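Local atomic coordinates of D-alanyl-D-alanine carboxypeptidase DacB2 (Mycobacterium tuberculosis H37Rv, PDB entry 4RYE), a protein that probably removes the terminal D-alanine from peptidoglycan stem peptides as a serine-type D,D-carboxypeptidase. Residues D17-W23 with P244-Q249; G31-A35 with S265-L269; A214-V220 with I232-L238. One frame throughout, in Å; residues are numbered along the deposited sequence.

Interaction 1: residues D17-W23 with P244-Q249; sequences DGPAQTW and PTYWDQ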
ATOM      1  N   ASP A  17      15.699  -1.189 -16.931  1.00 33.46           N
ATOM      2  CA  ASP A  17      15.900  -2.070 -15.787  1.00 33.93           C
ATOM      3  C   ASP A  17      15.714  -1.290 -14.485  1.00 28.27           C
ATOM      4  O   ASP A  17      15.934  -0.076 -14.442  1.00 28.70           O
ATOM      5  CB  ASP A  17      17.290  -2.715 -15.829  1.00 43.77           C
ATOM      6  CG  ASP A  17      17.516  -3.552 -17.082  1.00 55.56           C
ATOM      7  OD1 ASP A  17      16.529  -3.885 -17.776  1.00 54.33           O
ATOM      8  OD2 ASP A  17      18.690  -3.881 -17.370  1.00 62.36           O
ATOM      9  N   GLY A  18      15.307  -1.988 -13.430  1.00 28.85           N
ATOM     10  CA  GLY A  18      15.106  -1.360 -12.135  1.00 31.06           C
ATOM     11  C   GLY A  18      15.286  -2.350 -10.999  1.00 30.47           C
ATOM     12  O   GLY A  18      15.424  -3.550 -11.238  1.00 29.45           O
ATOM     13  N   PRO A  19      15.288  -1.852  -9.753  1.00 28.89           N
ATOM     14  CA  PRO A  19      15.542  -2.691  -8.577  1.00 29.72           C
ATOM     15  C   PRO A  19      14.440  -3.706  -8.276  1.00 26.87           C
ATOM     16  O   PRO A  19      14.741  -4.744  -7.687  1.00 23.01           O
ATOM     17  CB  PRO A  19      15.640  -1.670  -7.434  1.00 31.02           C
ATOM     18  CG  PRO A  19      14.907  -0.458  -7.933  1.00 29.71           C
ATOM     19  CD  PRO A  19      15.217  -0.423  -9.401  1.00 30.04           C
ATOM     20  N   ALA A  20      13.195  -3.414  -8.647  1.00 21.85           N
ATOM     21  CA  ALA A  20      12.081  -4.317  -8.332  1.00 26.80           C
ATOM     22  C   ALA A  20      12.193  -5.625  -9.111  1.00 23.85           C
ATOM     23  O   ALA A  20      12.352  -5.606 -10.326  1.00 27.75           O
ATOM     24  CB  ALA A  20      10.733  -3.646  -8.622  1.00 21.04           C
ATOM     25  N   GLN A  21      12.106  -6.763  -8.423  1.00 18.74           N
ATOM     26  CA  GLN A  21      12.207  -8.044  -9.125  1.00 25.04           C
ATOM     27  C   GLN A  21      10.875  -8.523  -9.723  1.00 22.03           C
ATOM     28  O   GLN A  21      10.879  -9.293 -10.679  1.00 20.85           O
ATOM     29  CB  GLN A  21      12.865  -9.122  -8.254  1.00 27.65           C
ATOM     30  CG  GLN A  21      14.358  -8.875  -8.022  1.00 34.59           C
ATOM     31  CD  GLN A  21      15.129  -8.771  -9.319  1.00 47.76           C
ATOM     32  OE1 GLN A  21      15.389  -9.778  -9.977  1.00 54.96           O
ATOM     33  NE2 GLN A  21      15.485  -7.547  -9.705  1.00 45.69           N
ATOM     34  N   THR A  22       9.748  -8.087  -9.157  1.00 18.90           N
ATOM     35  CA  THR A  22       8.456  -8.269  -9.823  1.00 20.25           C
ATOM     36  C   THR A  22       7.725  -6.942  -9.827  1.00 18.24           C
ATOM     37  O   THR A  22       7.917  -6.137  -8.931  1.00 20.99           O
ATOM     38  CB  THR A  22       7.539  -9.304  -9.129  1.00 19.24           C
ATOM     39  OG1 THR A  22       6.927  -8.703  -7.983  1.00 21.55           O
ATOM     40  CG2 THR A  22       8.327 -10.576  -8.727  1.00 15.40           C
ATOM     41  N   TRP A  23       6.891  -6.716 -10.834  1.00 16.18           N
ATOM     42  CA  TRP A  23       6.133  -5.472 -10.918  1.00 14.25           C
ATOM     43  C   TRP A  23       5.029  -5.627 -11.955  1.00 12.32           C
ATOM     44  O   TRP A  23       5.023  -6.595 -12.731  1.00 17.64           O
ATOM     45  CB  TRP A  23       7.047  -4.270 -11.247  1.00 15.12           C
ATOM     46  CG  TRP A  23       7.964  -4.485 -12.437  1.00 17.98           C
ATOM     47  CD1 TRP A  23       9.280  -4.860 -12.405  1.00 21.21           C
ATOM     48  CD2 TRP A  23       7.629  -4.330 -13.823  1.00 19.07           C
ATOM     49  NE1 TRP A  23       9.775  -4.957 -13.680  1.00 21.75           N
ATOM     50  CE2 TRP A  23       8.780  -4.640 -14.569  1.00 22.19           C
ATOM     51  CE3 TRP A  23       6.461  -3.967 -14.502  1.00 22.87           C
ATOM     52  CZ2 TRP A  23       8.802  -4.596 -15.968  1.00 24.14           C
ATOM     53  CZ3 TRP A  23       6.481  -3.927 -15.891  1.00 21.93           C
ATOM     54  CH2 TRP A  23       7.640  -4.242 -16.606  1.00 24.76           C
ATOM     55  N   PRO A 244      19.005   2.944 -10.034  1.00 37.41           N
ATOM     56  CA  PRO A 244      17.730   3.641  -9.826  1.00 31.35           C
ATOM     57  C   PRO A 244      17.166   3.308  -8.450  1.00 30.65           C
ATOM     58  O   PRO A 244      17.334   2.176  -7.990  1.00 31.34           O
ATOM     59  CB  PRO A 244      16.822   3.051 -10.910  1.00 31.22           C
ATOM     60  CG  PRO A 244      17.764   2.486 -11.949  1.00 33.69           C
ATOM     61  CD  PRO A 244      18.961   2.015 -11.178  1.00 36.62           C
ATOM     62  N   THR A 245      16.527   4.281  -7.803  1.00 29.21           N
ATOM     63  CA  THR A 245      15.837   4.052  -6.537  1.00 29.37           C
ATOM     64  C   THR A 245      14.435   3.560  -6.821  1.00 23.61           C
ATOM     65  O   THR A 245      14.012   3.506  -7.977  1.00 21.98           O
ATOM     66  CB  THR A 245      15.704   5.352  -5.732  1.00 31.78           C
ATOM     67  OG1 THR A 245      14.864   6.264  -6.454  1.00 33.21           O
ATOM     68  CG2 THR A 245      17.067   5.984  -5.497  1.00 34.78           C
ATOM     69  N   TYR A 246      13.687   3.215  -5.778  1.00 22.57           N
ATOM     70  CA  TYR A 246      12.318   2.792  -5.997  1.00 24.17           C
ATOM     71  C   TYR A 246      11.490   3.956  -6.537  1.00 28.95           C
ATOM     72  O   TYR A 246      10.569   3.749  -7.327  1.00 25.03           O
ATOM     73  CB  TYR A 246      11.703   2.198  -4.719  1.00 24.51           C
ATOM     74  CG  TYR A 246      11.439   0.704  -4.812  1.00 22.59           C
ATOM     75  CD1 TYR A 246      12.383  -0.158  -5.367  1.00 28.28           C
ATOM     76  CD2 TYR A 246      10.255   0.154  -4.335  1.00 21.49           C
ATOM     77  CE1 TYR A 246      12.144  -1.528  -5.455  1.00 22.83           C
ATOM     78  CE2 TYR A 246      10.011  -1.214  -4.414  1.00 20.37           C
ATOM     79  CZ  TYR A 246      10.957  -2.047  -4.977  1.00 24.37           C
ATOM     80  OH  TYR A 246      10.721  -3.408  -5.060  1.00 25.22           O
ATOM     81  N   TRP A 247      11.823   5.178  -6.131  1.00 27.34           N
ATOM     82  CA  TRP A 247      11.070   6.340  -6.607  1.00 23.50           C
ATOM     83  C   TRP A 247      11.325   6.551  -8.093  1.00 23.19           C
ATOM     84  O   TRP A 247      10.411   6.929  -8.838  1.00 23.24           O
ATOM     85  CB  TRP A 247      11.428   7.621  -5.833  1.00 26.98           C
ATOM     86  CG  TRP A 247      11.228   7.545  -4.334  1.00 30.55           C
ATOM     87  CD1 TRP A 247      12.162   7.814  -3.373  1.00 32.63           C
ATOM     88  CD2 TRP A 247      10.025   7.181  -3.632  1.00 31.37           C
ATOM     89  NE1 TRP A 247      11.618   7.635  -2.122  1.00 37.14           N
ATOM     90  CE2 TRP A 247      10.309   7.248  -2.252  1.00 35.60           C
ATOM     91  CE3 TRP A 247       8.741   6.802  -4.036  1.00 30.80           C
ATOM     92  CZ2 TRP A 247       9.353   6.956  -1.275  1.00 38.71           C
ATOM     93  CZ3 TRP A 247       7.791   6.509  -3.062  1.00 34.90           C
ATOM     94  CH2 TRP A 247       8.103   6.593  -1.700  1.00 32.37           C
ATOM     95  N   ASP A 248      12.573   6.316  -8.505  1.00 20.19           N
ATOM     96  CA  ASP A 248      12.983   6.423  -9.903  1.00 26.31           C
ATOM     97  C   ASP A 248      12.218   5.430 -10.774  1.00 26.38           C
ATOM     98  O   ASP A 248      11.646   5.802 -11.804  1.00 26.30           O
ATOM     99  CB  ASP A 248      14.499   6.186 -10.057  1.00 25.44           C
ATOM    100  CG  ASP A 248      15.339   7.352  -9.552  1.00 32.72           C
ATOM    101  OD1 ASP A 248      14.860   8.505  -9.588  1.00 40.61           O
ATOM    102  OD2 ASP A 248      16.492   7.112  -9.128  1.00 30.20           O
ATOM    103  N   GLN A 249      12.210   4.165 -10.360  1.00 24.07           N
ATOM    104  CA  GLN A 249      11.591   3.114 -11.159  1.00 22.61           C
ATOM    105  C   GLN A 249      10.076   3.288 -11.228  1.00 21.29           C
ATOM    106  O   GLN A 249       9.461   2.982 -12.245  1.00 17.89           O
ATOM    107  CB  GLN A 249      11.968   1.719 -10.632  1.00 23.96           C
ATOM    108  CG  GLN A 249      11.142   0.580 -11.233  1.00 18.44           C
ATOM    109  CD  GLN A 249      11.736  -0.800 -10.957  1.00 25.99           C
ATOM    110  OE1 GLN A 249      12.213  -1.081  -9.856  1.00 25.35           O
ATOM    111  NE2 GLN A 249      11.720  -1.660 -11.967  1.00 28.20           N
TER
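Gln249 reaches from the first turn of helix 246-259 to the loop that leads into strand 22-27, and its OE1 accepts a hydrogen bond from Ala20 N at 2.8 Å. The bond is nearly straight (163° at the hydrogen) and lies in the carbonyl plane on a lone pair of OE1. With CG anti to the backbone N (chi1 168°) and the chain extended beyond it, the amide is carried out to the loop. Packing is tight here: Pro19 CD sits 3.1 Å from Gln249 OE1, and Gly18 CA lies 3.4 Å from Gln249 NE2. Beside the amide, Pro19 CG meets the edge of the Tyr246 ring at CD1, 3.6 Å away, while Ala20 CB packs on the hydroxyl end of that ring. Met234 of the sheet touches Ala20, Tyr246 and Gln249, closing this buried side. Toward solvent the contact thins out: the exposed Pro244 ring comes no nearer than 4.0 Å, its CG to Asp17 O. At this outer end Thr245 is the N-cap, and the reciprocal bonds Asp248 N to Thr245 OG1 and Thr245 N to Asp248 OD2 form a capping box that opens helix 246-259, whose start is thereby pinned to the loop entering strand 22-27 of the antiparallel sheet.

Interaction 2: residues G31-A35 with S265-L269; sequences GQVLA and SVGSL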
ATOM      1  N   GLY A  31      -8.878  -1.876 -15.984  1.00 20.51           N
ATOM      2  CA  GLY A  31      -8.301  -3.131 -15.525  1.00 17.69           C
ATOM      3  C   GLY A  31      -7.371  -3.807 -16.529  1.00 20.70           C
ATOM      4  O   GLY A  31      -6.883  -4.917 -16.271  1.00 21.63           O
ATOM      5  N   GLN A  32      -7.131  -3.158 -17.673  1.00 16.77           N
ATOM      6  CA  GLN A  32      -6.133  -3.637 -18.636  1.00 19.19           C
ATOM      7  C   GLN A  32      -4.760  -3.690 -17.977  1.00 16.47           C
ATOM      8  O   GLN A  32      -4.392  -2.783 -17.241  1.00 15.56           O
ATOM      9  CB  GLN A  32      -6.004  -2.687 -19.829  1.00 27.55           C
ATOM     10  CG  GLN A  32      -7.210  -2.545 -20.732  1.00 35.68           C
ATOM     11  CD  GLN A  32      -7.086  -1.305 -21.616  1.00 46.33           C
ATOM     12  OE1 GLN A  32      -7.477  -0.203 -21.217  1.00 44.87           O
ATOM     13  NE2 GLN A  32      -6.507  -1.475 -22.807  1.00 47.41           N
ATOM     14  N   VAL A  33      -4.006  -4.748 -18.242  1.00 14.70           N
ATOM     15  CA  VAL A  33      -2.610  -4.808 -17.803  1.00 18.27           C
ATOM     16  C   VAL A  33      -1.713  -4.359 -18.957  1.00 16.48           C
ATOM     17  O   VAL A  33      -1.771  -4.921 -20.054  1.00 16.96           O
ATOM     18  CB  VAL A  33      -2.226  -6.229 -17.318  1.00 18.45           C
ATOM     19  CG1 VAL A  33      -0.750  -6.294 -16.952  1.00 16.63           C
ATOM     20  CG2 VAL A  33      -3.079  -6.611 -16.112  1.00 19.58           C
ATOM     21  N   LEU A  34      -0.902  -3.329 -18.721  1.00 14.27           N
ATOM     22  CA  LEU A  34      -0.053  -2.772 -19.776  1.00 16.58           C
ATOM     23  C   LEU A  34       1.275  -3.508 -19.887  1.00 16.76           C
ATOM     24  O   LEU A  34       1.815  -3.692 -20.987  1.00 19.00           O
ATOM     25  CB  LEU A  34       0.199  -1.279 -19.535  1.00 14.94           C
ATOM     26  CG  LEU A  34      -0.935  -0.267 -19.722  1.00 25.50           C
ATOM     27  CD1 LEU A  34      -2.046  -0.447 -18.720  1.00 30.22           C
ATOM     28  CD2 LEU A  34      -0.386   1.135 -19.605  1.00 24.08           C
ATOM     29  N   ALA A  35       1.812  -3.922 -18.742  1.00 15.35           N
ATOM     30  CA  ALA A  35       3.076  -4.649 -18.715  1.00 15.79           C
ATOM     31  C   ALA A  35       3.247  -5.295 -17.357  1.00 15.35           C
ATOM     32  O   ALA A  35       2.649  -4.868 -16.384  1.00 17.28           O
ATOM     33  CB  ALA A  35       4.256  -3.704 -19.013  1.00 17.09           C
ATOM     34  N   SER A 265      -1.827  -3.698 -24.824  1.00 21.43           N
ATOM     35  CA  SER A 265      -1.922  -4.334 -23.511  1.00 23.24           C
ATOM     36  C   SER A 265      -1.411  -5.773 -23.564  1.00 24.70           C
ATOM     37  O   SER A 265      -1.254  -6.342 -24.646  1.00 22.81           O
ATOM     38  CB  SER A 265      -3.371  -4.331 -23.040  1.00 24.95           C
ATOM     39  OG  SER A 265      -4.131  -5.236 -23.817  1.00 30.79           O
ATOM     40  N   VAL A 266      -1.149  -6.365 -22.403  1.00 20.42           N
ATOM     41  CA  VAL A 266      -0.680  -7.750 -22.371  1.00 21.42           C
ATOM     42  C   VAL A 266      -1.656  -8.679 -21.659  1.00 21.64           C
ATOM     43  O   VAL A 266      -1.514  -9.893 -21.705  1.00 22.77           O
ATOM     44  CB  VAL A 266       0.733  -7.873 -21.748  1.00 22.15           C
ATOM     45  CG1 VAL A 266       1.733  -7.095 -22.585  1.00 21.83           C
ATOM     46  CG2 VAL A 266       0.746  -7.367 -20.300  1.00 19.15           C
ATOM     47  N   GLY A 267      -2.652  -8.101 -21.005  1.00 24.88           N
ATOM     48  CA  GLY A 267      -3.705  -8.901 -20.408  1.00 27.61           C
ATOM     49  C   GLY A 267      -4.657  -8.050 -19.596  1.00 25.76           C
ATOM     50  O   GLY A 267      -4.821  -6.862 -19.861  1.00 20.54           O
ATOM     51  N   SER A 268      -5.304  -8.655 -18.607  1.00 24.75           N
ATOM     52  CA  SER A 268      -6.200  -7.894 -17.748  1.00 25.27           C
ATOM     53  C   SER A 268      -6.183  -8.420 -16.324  1.00 24.50           C
ATOM     54  O   SER A 268      -5.778  -9.560 -16.072  1.00 19.60           O
ATOM     55  CB  SER A 268      -7.623  -7.887 -18.305  1.00 34.68           C
ATOM     56  OG  SER A 268      -8.142  -9.195 -18.371  1.00 40.41           O
ATOM     57  N   LEU A 269      -6.605  -7.573 -15.395  1.00 19.65           N
ATOM     58  CA  LEU A 269      -6.598  -7.919 -13.985  1.00 27.95           C
ATOM     59  C   LEU A 269      -7.621  -9.009 -13.687  1.00 39.54           C
ATOM     60  O   LEU A 269      -8.677  -9.066 -14.324  1.00 39.15           O
ATOM     61  CB  LEU A 269      -6.871  -6.673 -13.139  1.00 21.20           C
ATOM     62  CG  LEU A 269      -5.771  -5.627 -13.176  1.00 23.53           C
ATOM     63  CD1 LEU A 269      -6.125  -4.445 -12.267  1.00 20.99           C
ATOM     64  CD2 LEU A 269      -4.449  -6.262 -12.767  1.00 17.72           C
ATOM     65  OXT LEU A 269      -7.404  -9.866 -12.821  1.00 42.03           O
TER
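Val33 exchanges backbone hydrogen bonds with the chain's C-terminal segment, and its carbonyl oxygen has two donors there. Val266 N gives the stronger bond to Val33 O, 2.8 Å and 171° at the hydrogen; Gly267 N adds a weak one. In return Val33 N donates to Gly267 O at 2.8 Å. Two consecutive residues, Val266 and Gly267, thus face the single residue Val33, which is a classic beta bulge. A further bond, Leu269 N to Gly31 O at 2.8 Å, fastens the last residue of the chain, and the same oxygen receives a CA-H...O contact from Ser268.

Around this polar frame the two methyls of Val33 part to opposite ends of the segment 265-269. Val33 CG1, anti to the backbone N (chi1 176°), meets Val266 CG2 at 3.8 Å. Val33 CG2 instead packs against Leu269 CD2 at 3.6 Å, the two side chains crossing at about a right angle. Leu269 also lays CG over Gly31 O, 3.4 Å away, while Ser265 CB comes equally close to Val33 O. Leu34 points away from the terminal segment and its side chain touches Trp256 of helix 246-259; Leu34 O is buried without a hydrogen-bonding partner in the model. Beyond the strand, the terminal carboxylate is held through OXT by His156.

Gln32 with Ser268 forms an antiparallel non-hydrogen-bonded pair and Val33 with Gly267 a hydrogen-bonded one. This register adds the short strand 267-268 to strand 32-37 as an edge strand of the central antiparallel sheet, the sheet common to penicillin-binding proteins and serine beta-lactamases.

Interaction 3: residues A214-V220 with I232-L238; sequences AARKTFV and IAMMYGL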
ATOM      1  N   ALA A 214      12.633  -9.887   4.890  1.00 31.77           N
ATOM      2  CA  ALA A 214      12.089 -10.951   4.045  1.00 35.19           C
ATOM      3  C   ALA A 214      11.416 -10.430   2.768  1.00 28.63           C
ATOM      4  O   ALA A 214      11.485 -11.077   1.722  1.00 26.58           O
ATOM      5  CB  ALA A 214      11.119 -11.822   4.843  1.00 34.61           C
ATOM      6  N   ALA A 215      10.757  -9.274   2.855  1.00 23.20           N
ATOM      7  CA  ALA A 215      10.056  -8.703   1.707  1.00 21.56           C
ATOM      8  C   ALA A 215      10.970  -7.918   0.784  1.00 24.46           C
ATOM      9  O   ALA A 215      10.646  -7.717  -0.395  1.00 24.92           O
ATOM     10  CB  ALA A 215       8.925  -7.793   2.178  1.00 20.56           C
ATOM     11  N   ARG A 216      12.092  -7.456   1.327  1.00 22.81           N
ATOM     12  CA  ARG A 216      12.868  -6.388   0.697  1.00 26.13           C
ATOM     13  C   ARG A 216      11.940  -5.186   0.457  1.00 25.61           C
ATOM     14  O   ARG A 216      11.021  -4.956   1.250  1.00 24.06           O
ATOM     15  CB  ARG A 216      13.572  -6.890  -0.572  1.00 27.76           C
ATOM     16  CG  ARG A 216      14.563  -8.012  -0.259  1.00 27.81           C
ATOM     17  CD  ARG A 216      15.207  -8.620  -1.487  1.00 32.87           C
ATOM     18  NE  ARG A 216      16.114  -9.689  -1.079  1.00 35.83           N
ATOM     19  CZ  ARG A 216      16.959 -10.321  -1.886  1.00 41.17           C
ATOM     20  NH1 ARG A 216      17.023  -9.998  -3.170  1.00 38.57           N
ATOM     21  NH2 ARG A 216      17.741 -11.278  -1.398  1.00 41.66           N
ATOM     22  N   LYS A 217      12.153  -4.415  -0.604  1.00 20.99           N
ATOM     23  CA  LYS A 217      11.327  -3.211  -0.794  1.00 21.75           C
ATOM     24  C   LYS A 217      10.064  -3.508  -1.566  1.00 19.08           C
ATOM     25  O   LYS A 217      10.104  -4.204  -2.581  1.00 18.62           O
ATOM     26  CB  LYS A 217      12.105  -2.105  -1.517  1.00 23.05           C
ATOM     27  CG  LYS A 217      13.426  -1.728  -0.862  1.00 26.05           C
ATOM     28  CD  LYS A 217      13.964  -0.419  -1.424  1.00 32.26           C
ATOM     29  CE  LYS A 217      12.971   0.695  -1.142  1.00 37.30           C
ATOM     30  NZ  LYS A 217      13.522   2.039  -1.374  1.00 47.05           N
ATOM     31  N   THR A 218       8.935  -2.983  -1.093  1.00 19.62           N
ATOM     32  CA  THR A 218       7.684  -3.114  -1.836  1.00 16.17           C
ATOM     33  C   THR A 218       7.026  -1.745  -2.033  1.00 15.50           C
ATOM     34  O   THR A 218       7.285  -0.799  -1.289  1.00 17.80           O
ATOM     35  CB  THR A 218       6.691  -4.065  -1.134  1.00 20.64           C
ATOM     36  OG1 THR A 218       6.401  -3.563   0.177  1.00 16.97           O
ATOM     37  CG2 THR A 218       7.266  -5.479  -1.017  1.00 22.49           C
ATOM     38  N   PHE A 219       6.154  -1.651  -3.025  1.00 15.25           N
ATOM     39  CA  PHE A 219       5.432  -0.421  -3.269  1.00 15.82           C
ATOM     40  C   PHE A 219       4.224  -0.715  -4.127  1.00 17.30           C
ATOM     41  O   PHE A 219       4.273  -1.570  -5.019  1.00 17.99           O
ATOM     42  CB  PHE A 219       6.324   0.615  -3.972  1.00 21.14           C
ATOM     43  CG  PHE A 219       5.593   1.878  -4.357  1.00 19.12           C
ATOM     44  CD1 PHE A 219       5.355   2.868  -3.416  1.00 21.13           C
ATOM     45  CD2 PHE A 219       5.145   2.072  -5.656  1.00 17.60           C
ATOM     46  CE1 PHE A 219       4.681   4.034  -3.759  1.00 21.83           C
ATOM     47  CE2 PHE A 219       4.465   3.229  -6.010  1.00 19.92           C
ATOM     48  CZ  PHE A 219       4.233   4.213  -5.060  1.00 21.26           C
ATOM     49  N   VAL A 220       3.141  -0.010  -3.837  1.00 16.05           N
ATOM     50  CA  VAL A 220       1.962  -0.014  -4.686  1.00 14.50           C
ATOM     51  C   VAL A 220       1.469   1.426  -4.736  1.00 12.07           C
ATOM     52  O   VAL A 220       1.547   2.147  -3.751  1.00 16.72           O
ATOM     53  CB  VAL A 220       0.860  -0.975  -4.159  1.00 16.18           C
ATOM     54  CG1 VAL A 220       0.363  -0.553  -2.760  1.00 14.37           C
ATOM     55  CG2 VAL A 220      -0.292  -1.042  -5.143  1.00 14.27           C
ATOM     56  N   ILE A 232       0.414   0.820 -10.226  1.00 11.18           N
ATOM     57  CA  ILE A 232       1.567  -0.064 -10.351  1.00 13.27           C
ATOM     58  C   ILE A 232       1.858  -0.695  -9.014  1.00 16.87           C
ATOM     59  O   ILE A 232       1.435  -0.190  -7.971  1.00 14.56           O
ATOM     60  CB  ILE A 232       2.836   0.681 -10.814  1.00 14.83           C
ATOM     61  CG1 ILE A 232       3.292   1.671  -9.741  1.00 18.57           C
ATOM     62  CG2 ILE A 232       2.606   1.369 -12.154  1.00 17.37           C
ATOM     63  CD1 ILE A 232       4.643   2.336 -10.037  1.00 23.30           C
ATOM     64  N   ALA A 233       2.568  -1.815  -9.054  1.00 12.86           N
ATOM     65  CA  ALA A 233       3.110  -2.417  -7.842  1.00 15.27           C
ATOM     66  C   ALA A 233       4.490  -2.953  -8.158  1.00 15.00           C
ATOM     67  O   ALA A 233       4.772  -3.334  -9.294  1.00 16.31           O
ATOM     68  CB  ALA A 233       2.197  -3.519  -7.315  1.00 12.26           C
HETATM   69  N   MSE A 234       5.358  -2.947  -7.158  1.00 13.25           N
HETATM   70  CA  MSE A 234       6.729  -3.386  -7.318  1.00 15.46           C
HETATM   71  C   MSE A 234       7.084  -4.163  -6.060  1.00 17.51           C
HETATM   72  O   MSE A 234       6.784  -3.716  -4.958  1.00 14.74           O
HETATM   73  CB  MSE A 234       7.639  -2.167  -7.467  1.00 16.88           C
HETATM   74  CG  MSE A 234       7.409  -1.392  -8.749  1.00 21.40           C
HETATM   75 SE   MSE A 234       7.992   0.476  -8.625  0.79 29.42          SE
HETATM   76  CE  MSE A 234       9.792   0.195  -7.937  1.00 29.59           C
HETATM   77  N   MSE A 235       7.685  -5.338  -6.212  1.00 16.81           N
HETATM   78  CA  MSE A 235       8.006  -6.153  -5.047  1.00 16.13           C
HETATM   79  C   MSE A 235       9.432  -6.669  -5.063  1.00 18.36           C
HETATM   80  O   MSE A 235      10.078  -6.739  -6.119  1.00 21.50           O
HETATM   81  CB  MSE A 235       7.064  -7.361  -4.939  1.00 18.93           C
HETATM   82  CG  MSE A 235       5.583  -7.069  -5.058  1.00 15.08           C
HETATM   83 SE   MSE A 235       4.564  -8.672  -4.536  0.76 22.70          SE
HETATM   84  CE  MSE A 235       4.692  -8.495  -2.585  1.00 17.06           C
ATOM     85  N   TYR A 236       9.905  -7.041  -3.876  1.00 22.55           N
ATOM     86  CA  TYR A 236      11.136  -7.805  -3.718  1.00 24.15           C
ATOM     87  C   TYR A 236      12.357  -7.150  -4.360  1.00 27.44           C
ATOM     88  O   TYR A 236      13.100  -7.794  -5.106  1.00 24.53           O
ATOM     89  CB  TYR A 236      10.943  -9.220  -4.267  1.00 22.63           C
ATOM     90  CG  TYR A 236      11.871 -10.217  -3.641  1.00 23.35           C
ATOM     91  CD1 TYR A 236      11.816 -10.471  -2.280  1.00 24.18           C
ATOM     92  CD2 TYR A 236      12.799 -10.904  -4.403  1.00 27.48           C
ATOM     93  CE1 TYR A 236      12.668 -11.389  -1.690  1.00 29.79           C
ATOM     94  CE2 TYR A 236      13.654 -11.822  -3.828  1.00 33.47           C
ATOM     95  CZ  TYR A 236      13.585 -12.061  -2.469  1.00 36.57           C
ATOM     96  OH  TYR A 236      14.433 -12.974  -1.883  1.00 37.31           O
ATOM     97  N   GLY A 237      12.577  -5.875  -4.056  1.00 24.74           N
ATOM     98  CA  GLY A 237      13.659  -5.145  -4.687  1.00 22.20           C
ATOM     99  C   GLY A 237      14.644  -4.540  -3.719  1.00 26.14           C
ATOM    100  O   GLY A 237      14.300  -4.246  -2.572  1.00 27.32           O
ATOM    101  N   LEU A 238      15.881  -4.371  -4.178  1.00 26.57           N
ATOM    102  CA  LEU A 238      16.896  -3.683  -3.404  1.00 34.46           C
ATOM    103  C   LEU A 238      17.613  -2.675  -4.295  1.00 33.18           C
ATOM    104  O   LEU A 238      18.016  -3.002  -5.413  1.00 36.90           O
ATOM    105  CB  LEU A 238      17.897  -4.679  -2.816  1.00 40.63           C
ATOM    106  CG  LEU A 238      17.353  -5.612  -1.733  1.00 43.50           C
ATOM    107  CD1 LEU A 238      18.406  -6.620  -1.303  1.00 45.50           C
ATOM    108  CD2 LEU A 238      16.841  -4.820  -0.538  1.00 43.92           C
TER
HETATM  109  O   HOH W   1      15.917  -8.443  -4.707  1.00 37.54           O
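Arg216 lays its guanidinium flat on the ring of Tyr236, the planes only 4° apart and the centres separated by 4.5 Å, a stacked cation-pi geometry. Tyr236 OH stands over the centre of the guanidinium, so the overlap is displaced toward the hydroxyl end of the ring. The arginine chain, extended from CG to NE, also places Arg216 CD over the ring face as a CH-pi contact, 3.9 Å from the centroid of the Tyr236 ring. On the opposite guanidinium face lies Leu238 CD1, offset toward the rim, making a sandwich of leucine, arginine and tyrosine. A water links Arg216 NH1 to Tyr236 O, though its leg to NH1 is unusually short and therefore doubtful.

Backbone pairing underlies this cluster. Lys217 N donates to Gly237 O at 2.9 Å, and Gly237 N returns a weak bond to Lys217 O. Because Tyr236 and Gly237 both face Lys217, this is a G1 beta bulge, and it shifts the register by one residue in the beta hairpin of strands 218-225 and 228-237. Beyond it Phe219 and Met234, present as selenomethionine, form a regular antiparallel hydrogen-bonded pair, with Met234 N to Phe219 O at 2.8 Å. The short segments 218-220 and 232-235 run antiparallel, their axes at 174°.

Along the hairpin, Phe219 CE2 meets Ile232 CD1 at 4.1 Å, near the plane of the ring. Val220 CG2 and Ala233 CB pack on the sheet face opposite Phe219 and Met234, where helix 155-166 lies against both residues. Further out, His43 stacks on Tyr236, and Thr218 OG1 hydrogen-bonds Pro45 O beside the active-site region, with the Thr218 side chain about 6 Å from that of Ser47, the inferred acylation residue.

How the interactions relate
Interactions 1 and 3 adjoin, their centres about 8 Å apart. Tyr246 OH of the helix lies 2.7 Å from Lys217 O, a weak hydrogen bond to the bulged hairpin, while Thr22 O and Met235 N, 2.8 Å apart, join strand 22-27 to strand 228-237. Interaction 2 lies farther across the same sheet, its centre about 19 Å from that of interaction 1; Trp23 CZ3 packs on Ala35 C at 3.8 Å to connect them. Interactions 2 and 3 do not touch, their nearest atoms being about 8 Å apart. Interaction 3 is nearest the inferred nucleophile Ser47, whereas the Tyr246 side chain is about 11 Å from that of Ser47 and interaction 2 lies away from the active site.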